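Local atomic coordinates of ribonucleotide monophosphatase NagD (Escherichia coli, PDB entry 2C4N), a protein that removes the phosphate group from ribonucleoside 5'-monophosphates and probably from a wide range of other phosphate esters, with magnesium as cofactor. Residues A138-T143 / A161-I166; A72-D77 / P179-A184. All coordinates share one frame; numbering follows the deposited sequence.

Contact 1. Residues A138-T143 / A161-I166; sequences ARFIAT and AGIEKI
The ring of Phe-140 meets Glu-164 at its edge, where CE2 lies 4.0 Å from Glu-164 CG, close to the ring plane. Ile-163 comes in obliquely: its branch methyl CG2 is 3.6 Å from Phe-140 CZ, and Ile-163 CB stands 4.1 Å from Phe-140 CZ. The outer end of the ring therefore does the touching, set against two consecutive residues of one helical turn. With CG anti to the backbone N (chi1 -164°), Phe-140 reaches out from strand 139-142 far enough to bridge a CA-to-CA gap of 9.6 Å to Glu-164. Glu-164 contributes its aliphatic part here; the chain runs on extended past CG, and its carboxylate plane stands 73° from the ring. The interaction is apolar throughout. Val-116, Val-134 and Pro-171 also touch the Phe-140 side chain, while Ile-163 rests on Val-116 and Ala-130 as well, so the ring sits in a wider hydrophobic layer. An alanine in place of Phe-140 has no ring to set against Ile-163 CG2 and the Glu-164 methylene, and would probably leave a gap between strand and helix. Elsewhere on the helix, Ala-161 packs against Ala-161 of the second subunit. Phe-140 pairs through its backbone with Phe-172 on the next strand. This is the packing of a beta-alpha-beta crossover, in which helix 156-167 connects the parallel strands 139-142 and 172-173 and packs on the first of them through Phe-140, within the four-stranded sheet of the cap domain of this HAD-family phosphatase.

Contact 2. Residues A72-D77 / P179-A184; sequences AMATAD and PWIIRA
Apolar packing centres on Ala-74, whose CB lies 3.8 Å from Ile-181 CG1 and equally near CD1. Ile-181 gets there because CG1 is anti to the backbone N (chi1 -166°), which swings that branch towards the alanine. Trp-180 joins from the neighbouring position, with CZ3 at 4.2 Å from Ala-74 CB.

The indole also meets backbone, and does so at its edge. The carbonyl oxygen of Ala-74 lies near the ring plane, 3.4 Å from CZ3 of Trp-180, and Asp-77 C approaches CH2 in the same edge-on manner. On one face of the indole Ala-184 CB sits 3.7 Å above the plane, towards the rim. Phe-78 meets the indole edge-to-face, and Phe-211 of the third subunit stacks with it.

The helices cross almost perpendicularly, at 85°, with 10.2 Å between the segment axes. Helix 71-80 leads from strand 68-70 of the Rossmann-like HAD core towards the cap sheet, whereas helix 180-189 belongs to the core and precedes strand 196-200, so the crossing lies beside the junction of the two domains.

Polar contact runs through a water, which donates to Ala-184 O at 2.9 Å and only weakly to Asp-77 OD2. That carboxylate has stronger partners: Tyr-69 OH bonds to OD2, and Arg-80 forms a salt bridge with OD1.

Contact 1 lies within the cap, contact 2 where the cap joins the core, and their centres are about 18 Å apart. They meet directly: Thr-143 CG2, just past the end of strand 139-142, packs 3.5 Å from Thr-75 OG1 on helix 71-80. Both segments of contact 1 fall between those of contact 2 in the sequence. The Ile-181 side chain is about 12 Å from the bound magnesium and about 4 Å from the side chain of Lys-176, which probably binds the substrate. From the cap, the Glu-164 side chain lies about 11 Å from that of Asp-146, which probably confers specificity. The third subunit touches both contacts.

Contact 1. Residues A138-T143 / A161-I166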
ATOM      1  N   ALA A 138      -8.774  -9.277  19.357  1.00 20.48           N
ATOM      2  CA  ALA A 138      -7.615  -9.855  20.027  1.00 19.37           C
ATOM      3  C   ALA A 138      -6.372  -9.022  19.723  1.00 18.21           C
ATOM      4  O   ALA A 138      -6.245  -8.464  18.629  1.00 17.86           O
ATOM      5  CB  ALA A 138      -7.413 -11.286  19.563  1.00 17.97           C
ATOM      6  N   ARG A 139      -5.459  -8.926  20.686  1.00 19.66           N
ATOM      7  CA  ARG A 139      -4.226  -8.172  20.475  1.00 19.12           C
ATOM      8  C   ARG A 139      -3.325  -8.971  19.522  1.00 18.08           C
ATOM      9  O   ARG A 139      -2.909 -10.093  19.825  1.00 18.09           O
ATOM     10  CB  ARG A 139      -3.548  -7.904  21.826  1.00 17.74           C
ATOM     11  CG  ARG A 139      -4.408  -7.002  22.725  1.00 22.16           C
ATOM     12  CD  ARG A 139      -3.898  -6.925  24.162  1.00 24.88           C
ATOM     13  NE  ARG A 139      -2.579  -6.304  24.264  1.00 28.67           N
ATOM     14  CZ  ARG A 139      -1.964  -6.047  25.417  1.00 30.13           C
ATOM     15  NH1 ARG A 139      -2.554  -6.360  26.562  1.00 29.61           N
ATOM     16  NH2 ARG A 139      -0.764  -5.483  25.426  1.00 29.94           N
ATOM     17  N   PHE A 140      -3.043  -8.367  18.370  1.00 16.85           N
ATOM     18  CA  PHE A 140      -2.265  -8.970  17.284  1.00 14.98           C
ATOM     19  C   PHE A 140      -0.749  -8.696  17.372  1.00 14.19           C
ATOM     20  O   PHE A 140      -0.292  -7.577  17.135  1.00 14.67           O
ATOM     21  CB  PHE A 140      -2.855  -8.439  15.966  1.00 15.46           C
ATOM     22  CG  PHE A 140      -2.461  -9.216  14.730  1.00 15.41           C
ATOM     23  CD1 PHE A 140      -1.869 -10.476  14.807  1.00 15.18           C
ATOM     24  CD2 PHE A 140      -2.724  -8.678  13.471  1.00 16.39           C
ATOM     25  CE1 PHE A 140      -1.543 -11.187  13.641  1.00 19.33           C
ATOM     26  CE2 PHE A 140      -2.408  -9.373  12.303  1.00 17.20           C
ATOM     27  CZ  PHE A 140      -1.816 -10.630  12.384  1.00 17.12           C
ATOM     28  N   ILE A 141       0.015  -9.733  17.713  1.00 13.18           N
ATOM     29  CA  ILE A 141       1.469  -9.634  17.856  1.00 13.63           C
ATOM     30  C   ILE A 141       2.156 -10.641  16.937  1.00 13.34           C
ATOM     31  O   ILE A 141       1.696 -11.775  16.798  1.00 13.87           O
ATOM     32  CB  ILE A 141       1.925  -9.977  19.302  1.00 19.82           C
ATOM     33  CG1 ILE A 141       1.038  -9.270  20.331  1.00 22.48           C
ATOM     34  CG2 ILE A 141       3.382  -9.594  19.486  1.00 20.03           C
ATOM     35  CD1 ILE A 141       1.110  -7.768  20.282  1.00 22.78           C
ATOM     36  N   ALA A 142       3.271 -10.237  16.335  1.00 13.34           N
ATOM     37  CA  ALA A 142       4.019 -11.121  15.442  1.00 13.29           C
ATOM     38  C   ALA A 142       5.505 -11.017  15.774  1.00 13.32           C
ATOM     39  O   ALA A 142       5.997  -9.939  16.109  1.00 13.85           O
ATOM     40  CB  ALA A 142       3.767 -10.737  13.984  1.00 15.63           C
ATOM     41  N   THR A 143       6.226 -12.129  15.672  1.00 12.14           N
ATOM     42  CA  THR A 143       7.648 -12.129  16.008  1.00 13.52           C
ATOM     43  C   THR A 143       8.551 -11.289  15.107  1.00 12.37           C
ATOM     44  O   THR A 143       9.401 -10.552  15.600  1.00 14.12           O
ATOM     45  CB  THR A 143       8.214 -13.576  16.079  1.00 13.61           C
ATOM     46  OG1 THR A 143       8.032 -14.238  14.824  1.00 13.58           O
ATOM     47  CG2 THR A 143       7.515 -14.365  17.171  1.00 12.00           C
ATOM     48  N   ALA A 161       0.297 -12.110   6.410  1.00 15.59           N
ATOM     49  CA  ALA A 161      -0.349 -11.530   5.236  1.00 15.74           C
ATOM     50  C   ALA A 161      -1.832 -11.880   5.064  1.00 14.88           C
ATOM     51  O   ALA A 161      -2.668 -10.988   4.886  1.00 15.00           O
ATOM     52  CB  ALA A 161       0.436 -11.911   3.980  1.00 15.83           C
ATOM     53  N   GLY A 162      -2.156 -13.170   5.111  1.00 16.36           N
ATOM     54  CA  GLY A 162      -3.540 -13.588   4.962  1.00 18.02           C
ATOM     55  C   GLY A 162      -4.415 -13.129   6.115  1.00 17.61           C
ATOM     56  O   GLY A 162      -5.564 -12.731   5.919  1.00 18.13           O
ATOM     57  N   ILE A 163      -3.869 -13.186   7.326  1.00 19.23           N
ATOM     58  CA  ILE A 163      -4.599 -12.764   8.516  1.00 19.33           C
ATOM     59  C   ILE A 163      -4.911 -11.270   8.452  1.00 19.32           C
ATOM     60  O   ILE A 163      -6.017 -10.845   8.785  1.00 18.81           O
ATOM     61  CB  ILE A 163      -3.782 -13.072   9.796  1.00 18.56           C
ATOM     62  CG1 ILE A 163      -3.553 -14.586   9.900  1.00 18.62           C
ATOM     63  CG2 ILE A 163      -4.514 -12.555  11.028  1.00 17.62           C
ATOM     64  CD1 ILE A 163      -2.446 -14.986  10.866  1.00 16.03           C
ATOM     65  N   GLU A 164      -3.936 -10.478   8.016  1.00 16.46           N
ATOM     66  CA  GLU A 164      -4.112  -9.030   7.891  1.00 18.12           C
ATOM     67  C   GLU A 164      -5.156  -8.705   6.824  1.00 19.34           C
ATOM     68  O   GLU A 164      -6.001  -7.830   7.009  1.00 19.02           O
ATOM     69  CB  GLU A 164      -2.788  -8.356   7.504  1.00 24.44           C
ATOM     70  CG  GLU A 164      -1.648  -8.592   8.474  1.00 28.84           C
ATOM     71  CD  GLU A 164      -0.355  -7.942   8.028  1.00 31.87           C
ATOM     72  OE1 GLU A 164      -0.270  -6.699   8.032  1.00 35.56           O
ATOM     73  OE2 GLU A 164       0.586  -8.676   7.666  1.00 34.88           O
ATOM     74  N   LYS A 165      -5.083  -9.417   5.704  1.00 20.24           N
ATOM     75  CA  LYS A 165      -6.004  -9.215   4.582  1.00 22.49           C
ATOM     76  C   LYS A 165      -7.462  -9.429   4.987  1.00 21.69           C
ATOM     77  O   LYS A 165      -8.339  -8.637   4.641  1.00 22.77           O
ATOM     78  CB  LYS A 165      -5.650 -10.181   3.448  1.00 34.86           C
ATOM     79  CG  LYS A 165      -5.682  -9.572   2.057  1.00 41.65           C
ATOM     80  CD  LYS A 165      -4.652  -8.461   1.948  1.00 45.87           C
ATOM     81  CE  LYS A 165      -4.049  -8.385   0.554  1.00 48.94           C
ATOM     82  NZ  LYS A 165      -2.832  -7.519   0.517  1.00 50.24           N
ATOM     83  N   ILE A 166      -7.709 -10.504   5.726  1.00 23.93           N
ATOM     84  CA  ILE A 166      -9.057 -10.843   6.172  1.00 22.80           C
ATOM     85  C   ILE A 166      -9.567  -9.935   7.287  1.00 23.36           C
ATOM     86  O   ILE A 166     -10.699  -9.454   7.232  1.00 24.52           O
ATOM     87  CB  ILE A 166      -9.122 -12.309   6.670  1.00 19.18           C
ATOM     88  CG1 ILE A 166      -8.753 -13.260   5.530  1.00 18.36           C
ATOM     89  CG2 ILE A 166     -10.526 -12.630   7.201  1.00 19.52           C
ATOM     90  CD1 ILE A 166      -8.578 -14.706   5.960  1.00 18.20           C
TER

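Contact 2. Residues A72-D77 / P179-A184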
ATOM      1  N   ALA A  72      11.629 -14.695  19.303  1.00 16.00           N
ATOM      2  CA  ALA A  72      10.689 -15.496  20.091  1.00 17.73           C
ATOM      3  C   ALA A  72      10.869 -15.154  21.563  1.00 16.78           C
ATOM      4  O   ALA A  72       9.902 -14.987  22.301  1.00 16.91           O
ATOM      5  CB  ALA A  72      10.922 -16.997  19.854  1.00 17.77           C
ATOM      6  N   MET A  73      12.122 -15.051  21.982  1.00 16.10           N
ATOM      7  CA  MET A  73      12.444 -14.691  23.358  1.00 16.42           C
ATOM      8  C   MET A  73      11.962 -13.271  23.627  1.00 15.44           C
ATOM      9  O   MET A  73      11.392 -12.987  24.675  1.00 16.40           O
ATOM     10  CB  MET A  73      13.956 -14.778  23.576  1.00 17.00           C
ATOM     11  CG  MET A  73      14.525 -16.174  23.359  1.00 20.32           C
ATOM     12  SD  MET A  73      16.311 -16.176  23.487  1.00 20.30           S
ATOM     13  CE  MET A  73      16.704 -17.884  23.095  1.00 24.17           C
ATOM     14  N   ALA A  74      12.203 -12.386  22.666  1.00 15.08           N
ATOM     15  CA  ALA A  74      11.797 -10.990  22.780  1.00 13.96           C
ATOM     16  C   ALA A  74      10.284 -10.870  22.868  1.00 14.26           C
ATOM     17  O   ALA A  74       9.762 -10.048  23.620  1.00 13.23           O
ATOM     18  CB  ALA A  74      12.324 -10.188  21.587  1.00 15.74           C
ATOM     19  N   THR A  75       9.578 -11.701  22.107  1.00 13.75           N
ATOM     20  CA  THR A  75       8.116 -11.684  22.127  1.00 15.29           C
ATOM     21  C   THR A  75       7.613 -12.143  23.495  1.00 15.30           C
ATOM     22  O   THR A  75       6.678 -11.570  24.047  1.00 14.12           O
ATOM     23  CB  THR A  75       7.533 -12.599  21.032  1.00 17.38           C
ATOM     24  OG1 THR A  75       7.879 -12.078  19.742  1.00 17.95           O
ATOM     25  CG2 THR A  75       6.017 -12.689  21.161  1.00 16.15           C
ATOM     26  N   ALA A  76       8.246 -13.173  24.046  1.00 18.22           N
ATOM     27  CA  ALA A  76       7.855 -13.671  25.362  1.00 19.27           C
ATOM     28  C   ALA A  76       8.109 -12.582  26.401  1.00 19.71           C
ATOM     29  O   ALA A  76       7.286 -12.356  27.282  1.00 20.29           O
ATOM     30  CB  ALA A  76       8.652 -14.938  25.715  1.00 16.78           C
ATOM     31  N   ASP A  77       9.251 -11.905  26.290  1.00 18.05           N
ATOM     32  CA  ASP A  77       9.594 -10.839  27.224  1.00 18.21           C
ATOM     33  C   ASP A  77       8.600  -9.694  27.116  1.00 19.28           C
ATOM     34  O   ASP A  77       8.260  -9.061  28.111  1.00 19.26           O
ATOM     35  CB  ASP A  77      11.007 -10.308  26.964  1.00 23.42           C
ATOM     36  CG  ASP A  77      12.087 -11.224  27.511  1.00 25.61           C
ATOM     37  OD1 ASP A  77      11.790 -11.999  28.444  1.00 27.46           O
ATOM     38  OD2 ASP A  77      13.237 -11.155  27.027  1.00 27.13           O
ATOM     39  N   PRO A 179      12.391  -0.698  16.982  1.00 21.22           N
ATOM     40  CA  PRO A 179      13.403  -0.343  17.983  1.00 21.16           C
ATOM     41  C   PRO A 179      13.203  -1.057  19.322  1.00 20.84           C
ATOM     42  O   PRO A 179      14.145  -1.229  20.093  1.00 20.34           O
ATOM     43  CB  PRO A 179      13.241   1.173  18.112  1.00 20.72           C
ATOM     44  CG  PRO A 179      12.706   1.578  16.771  1.00 21.46           C
ATOM     45  CD  PRO A 179      11.692   0.502  16.496  1.00 19.93           C
ATOM     46  N   TRP A 180      11.977  -1.485  19.599  1.00 15.47           N
ATOM     47  CA  TRP A 180      11.706  -2.145  20.873  1.00 17.46           C
ATOM     48  C   TRP A 180      12.591  -3.356  21.166  1.00 19.35           C
ATOM     49  O   TRP A 180      13.046  -3.530  22.295  1.00 23.98           O
ATOM     50  CB  TRP A 180      10.242  -2.575  20.971  1.00 21.72           C
ATOM     51  CG  TRP A 180       9.916  -3.068  22.344  1.00 21.86           C
ATOM     52  CD1 TRP A 180       9.560  -2.312  23.423  1.00 21.69           C
ATOM     53  CD2 TRP A 180      10.021  -4.416  22.816  1.00 21.46           C
ATOM     54  NE1 TRP A 180       9.442  -3.104  24.541  1.00 22.70           N
ATOM     55  CE2 TRP A 180       9.720  -4.401  24.195  1.00 23.10           C
ATOM     56  CE3 TRP A 180      10.346  -5.635  22.206  1.00 21.38           C
ATOM     57  CZ2 TRP A 180       9.737  -5.560  24.979  1.00 22.48           C
ATOM     58  CZ3 TRP A 180      10.363  -6.787  22.985  1.00 23.45           C
ATOM     59  CH2 TRP A 180      10.059  -6.740  24.357  1.00 23.74           C
ATOM     60  N   ILE A 181      12.840  -4.195  20.165  1.00 19.00           N
ATOM     61  CA  ILE A 181      13.671  -5.368  20.407  1.00 18.07           C
ATOM     62  C   ILE A 181      15.089  -4.981  20.823  1.00 14.03           C
ATOM     63  O   ILE A 181      15.756  -5.730  21.529  1.00 17.29           O
ATOM     64  CB  ILE A 181      13.717  -6.312  19.184  1.00 18.46           C
ATOM     65  CG1 ILE A 181      14.308  -7.661  19.609  1.00 18.29           C
ATOM     66  CG2 ILE A 181      14.549  -5.698  18.069  1.00 18.01           C
ATOM     67  CD1 ILE A 181      14.130  -8.760  18.595  1.00 20.47           C
ATOM     68  N   ILE A 182      15.545  -3.809  20.390  1.00 20.55           N
ATOM     69  CA  ILE A 182      16.871  -3.331  20.767  1.00 20.83           C
ATOM     70  C   ILE A 182      16.804  -2.949  22.248  1.00 20.32           C
ATOM     71  O   ILE A 182      17.738  -3.198  23.013  1.00 20.85           O
ATOM     72  CB  ILE A 182      17.288  -2.098  19.923  1.00 21.15           C
ATOM     73  CG1 ILE A 182      17.311  -2.461  18.430  1.00 22.12           C
ATOM     74  CG2 ILE A 182      18.653  -1.597  20.366  1.00 21.56           C
ATOM     75  CD1 ILE A 182      18.203  -3.646  18.086  1.00 21.53           C
ATOM     76  N   ARG A 183      15.688  -2.344  22.646  1.00 20.18           N
ATOM     77  CA  ARG A 183      15.479  -1.963  24.040  1.00 22.76           C
ATOM     78  C   ARG A 183      15.487  -3.223  24.897  1.00 20.83           C
ATOM     79  O   ARG A 183      16.094  -3.256  25.970  1.00 21.37           O
ATOM     80  CB  ARG A 183      14.138  -1.236  24.203  1.00 23.12           C
ATOM     81  CG  ARG A 183      14.274   0.270  24.372  1.00 31.58           C
ATOM     82  CD  ARG A 183      15.116   0.580  25.598  1.00 39.98           C
ATOM     83  NE  ARG A 183      15.971   1.746  25.397  1.00 46.27           N
ATOM     84  CZ  ARG A 183      16.967   2.084  26.207  1.00 50.10           C
ATOM     85  NH1 ARG A 183      17.233   1.346  27.272  1.00 52.47           N
ATOM     86  NH2 ARG A 183      17.698   3.155  25.944  1.00 53.09           N
ATOM     87  N   ALA A 184      14.810  -4.259  24.413  1.00 20.12           N
ATOM     88  CA  ALA A 184      14.738  -5.533  25.123  1.00 20.74           C
ATOM     89  C   ALA A 184      16.130  -6.137  25.265  1.00 20.07           C
ATOM     90  O   ALA A 184      16.471  -6.701  26.300  1.00 19.45           O
ATOM     91  CB  ALA A 184      13.822  -6.495  24.369  1.00 17.78           C
TER
HETATM   92  O   HOH W   1      14.557  -8.168  27.834  1.00 28.77           O